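Local structure of Lpg2148(MvcA) (Legionella pneumophila subsp. pneumophila str. Philadelphia 1, 6K11) at residues L81-I86 against N119-F124. The protein probably deamidates ubiquitin and, through that deamidase activity, removes ubiquitin from the host enzyme UBE2N during Legionella infection. Residues are numbered along the deposited sequence; the frame is centred on the assembly and turned at random.
Sequences LLLGKI and NLLIRF
Leu121 pushes its two methyl groups at Leu82 and Leu83, where the last turn of helix 71-83 packs against strand 120-129 of a five-stranded antiparallel sheet. This is helix-on-sheet packing, consistent with the papain-like fold expected of this deamidase. All three leucines are buried, and the contact is wholly apolar. The Leu121 side chain extends from the strand with CG anti to the backbone N (chi1 173°), which carries the isopropyl fork out toward the helix. Its two branches divide the work unevenly: CD1 meets Leu82 alone, CD2 reaches both helix leucines. Leu121 CD1 lies 4.0 Å from Leu82 CD2, the two side chains crossing at a slant. Leu82 aims its CB at the strand; Leu83 starts off across that direction, and its end swings closer. The backbones stay well apart, with 8.3 Å between the CA atoms of Leu82 and Leu121. Alternation along the strand sends Leu121 and Arg123 to the helix side, where Arg123 NH1 hydrogen-bonds Asn76 OD1 further up the same helix. Leu120, Ile122 and Phe124 turn to the other face, and Phe124 stacks there on Phe234. Ile334, just past the neighbouring strand 325-333, touches both Leu83 and Leu121, and Cys79 adds to the contact from the helix. Right after Leu83 the helix breaks at Gly84, where phi 81° and psi 160° would jam any side chain against the carbonyl O of Leu83 and so call for glycine; this residue also sits at the N-cap of helix 85-93. Leu121 CD2 bridges the two helix leucines, 4.3 Å from Leu83 CD1 and equally far from Leu82 CD2.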
loop_
_atom_site.group_PDB
_atom_site.type_symbol
_atom_site.label_atom_id
_atom_site.label_comp_id
_atom_site.label_asym_id
_atom_site.label_seq_id
_atom_site.Cartn_x
_atom_site.Cartn_y
_atom_site.Cartn_z
ATOM N N LEU A 81 -6.314 -11.806 11.884
ATOM C CA LEU A 81 -6.360 -13.228 12.197
ATOM C C LEU A 81 -5.443 -13.566 13.363
ATOM O O LEU A 81 -5.822 -14.336 14.259
ATOM C CB LEU A 81 -5.993 -14.051 10.965
ATOM C CG LEU A 81 -7.113 -14.112 9.923
ATOM C CD1 LEU A 81 -6.568 -14.661 8.604
ATOM C CD2 LEU A 81 -8.261 -14.983 10.459
ATOM N N LEU A 82 -4.246 -12.984 13.391
ATOM C CA LEU A 82 -3.280 -13.383 14.409
ATOM C C LEU A 82 -3.529 -12.683 15.739
ATOM O O LEU A 82 -3.207 -13.244 16.791
ATOM C CB LEU A 82 -1.851 -13.104 13.923
ATOM C CG LEU A 82 -1.121 -14.263 13.234
ATOM C CD1 LEU A 82 -2.026 -14.968 12.199
ATOM C CD2 LEU A 82 0.191 -13.773 12.582
ATOM N N LEU A 83 -4.096 -11.474 15.720
ATOM C CA LEU A 83 -4.283 -10.700 16.940
ATOM C C LEU A 83 -5.713 -10.697 17.457
ATOM O O LEU A 83 -5.914 -10.457 18.654
ATOM C CB LEU A 83 -3.858 -9.246 16.723
ATOM C CG LEU A 83 -2.349 -9.050 16.585
ATOM C CD1 LEU A 83 -2.053 -7.710 15.936
ATOM C CD2 LEU A 83 -1.722 -9.144 17.970
ATOM N N GLY A 84 -6.700 -10.924 16.598
ATOM C CA GLY A 84 -8.077 -10.625 16.936
ATOM C C GLY A 84 -8.399 -9.152 16.742
ATOM O O GLY A 84 -7.524 -8.293 16.713
ATOM N N LYS A 85 -9.694 -8.859 16.617
ATOM C CA LYS A 85 -10.127 -7.528 16.197
ATOM C C LYS A 85 -9.645 -6.434 17.153
ATOM O O LYS A 85 -9.119 -5.403 16.717
ATOM C CB LYS A 85 -11.652 -7.506 16.068
ATOM C CG LYS A 85 -12.225 -6.239 15.457
ATOM C CD LYS A 85 -12.709 -6.499 14.038
ATOM C CE LYS A 85 -12.970 -5.201 13.270
ATOM N NZ LYS A 85 -13.506 -5.472 11.898
ATOM N N ILE A 86 -9.810 -6.640 18.464
ATOM C CA ILE A 86 -9.492 -5.596 19.443
ATOM C C ILE A 86 -7.995 -5.293 19.459
ATOM O O ILE A 86 -7.581 -4.131 19.384
ATOM C CB ILE A 86 -9.985 -6.009 20.844
ATOM C CG1 ILE A 86 -11.503 -5.914 20.935
ATOM C CG2 ILE A 86 -9.324 -5.156 21.920
ATOM C CD1 ILE A 86 -12.104 -6.971 21.842
ATOM N N ASN A 119 6.358 -15.721 20.133
ATOM C CA ASN A 119 5.867 -15.678 18.759
ATOM C C ASN A 119 5.678 -14.218 18.389
ATOM O O ASN A 119 4.929 -13.504 19.063
ATOM C CB ASN A 119 4.548 -16.433 18.604
ATOM C CG ASN A 119 4.666 -17.875 18.999
ATOM O OD1 ASN A 119 5.117 -18.712 18.223
ATOM N ND2 ASN A 119 4.270 -18.178 20.232
ATOM N N LEU A 120 6.347 -13.781 17.327
ATOM C CA LEU A 120 6.441 -12.367 16.984
ATOM C C LEU A 120 5.806 -12.101 15.627
ATOM O O LEU A 120 6.002 -12.867 14.676
ATOM C CB LEU A 120 7.903 -11.908 16.948
ATOM C CG LEU A 120 8.665 -11.976 18.274
ATOM C CD1 LEU A 120 10.159 -11.774 18.052
ATOM C CD2 LEU A 120 8.107 -10.940 19.230
ATOM N N LEU A 121 5.067 -11.001 15.543
ATOM C CA LEU A 121 4.522 -10.496 14.287
ATOM C C LEU A 121 5.099 -9.108 14.058
ATOM O O LEU A 121 4.989 -8.233 14.927
ATOM C CB LEU A 121 2.991 -10.443 14.317
ATOM C CG LEU A 121 2.314 -9.768 13.112
ATOM C CD1 LEU A 121 2.531 -10.583 11.844
ATOM C CD2 LEU A 121 0.825 -9.572 13.344
ATOM N N ILE A 122 5.721 -8.913 12.904
ATOM C CA ILE A 122 6.266 -7.623 12.506
ATOM C C ILE A 122 5.487 -7.141 11.292
ATOM O O ILE A 122 5.278 -7.902 10.339
ATOM C CB ILE A 122 7.766 -7.714 12.182
ATOM C CG1 ILE A 122 8.508 -8.529 13.245
ATOM C CG2 ILE A 122 8.353 -6.310 12.013
ATOM C CD1 ILE A 122 9.902 -8.926 12.799
ATOM N N ARG A 123 5.043 -5.898 11.330
ATOM C CA ARG A 123 4.399 -5.278 10.183
ATOM C C ARG A 123 5.330 -4.205 9.643
ATOM O O ARG A 123 5.851 -3.392 10.415
ATOM C CB ARG A 123 3.037 -4.676 10.553
ATOM C CG ARG A 123 2.340 -4.035 9.360
ATOM C CD ARG A 123 0.873 -3.684 9.609
ATOM N NE ARG A 123 0.264 -3.074 8.416
ATOM C CZ ARG A 123 -1.037 -3.119 8.125
ATOM N NH1 ARG A 123 -1.880 -3.771 8.917
ATOM N NH2 ARG A 123 -1.491 -2.549 7.020
ATOM N N PHE A 124 5.553 -4.216 8.328
ATOM C CA PHE A 124 6.450 -3.275 7.670
ATOM C C PHE A 124 5.673 -2.366 6.735
ATOM O O PHE A 124 4.692 -2.782 6.116
ATOM C CB PHE A 124 7.522 -3.968 6.831
ATOM C CG PHE A 124 8.507 -4.756 7.623
ATOM C CD1 PHE A 124 8.245 -6.075 7.956
ATOM C CD2 PHE A 124 9.711 -4.188 8.013
ATOM C CE1 PHE A 124 9.167 -6.818 8.686
ATOM C CE2 PHE A 124 10.635 -4.920 8.736
ATOM C CZ PHE A 124 10.360 -6.242 9.069
#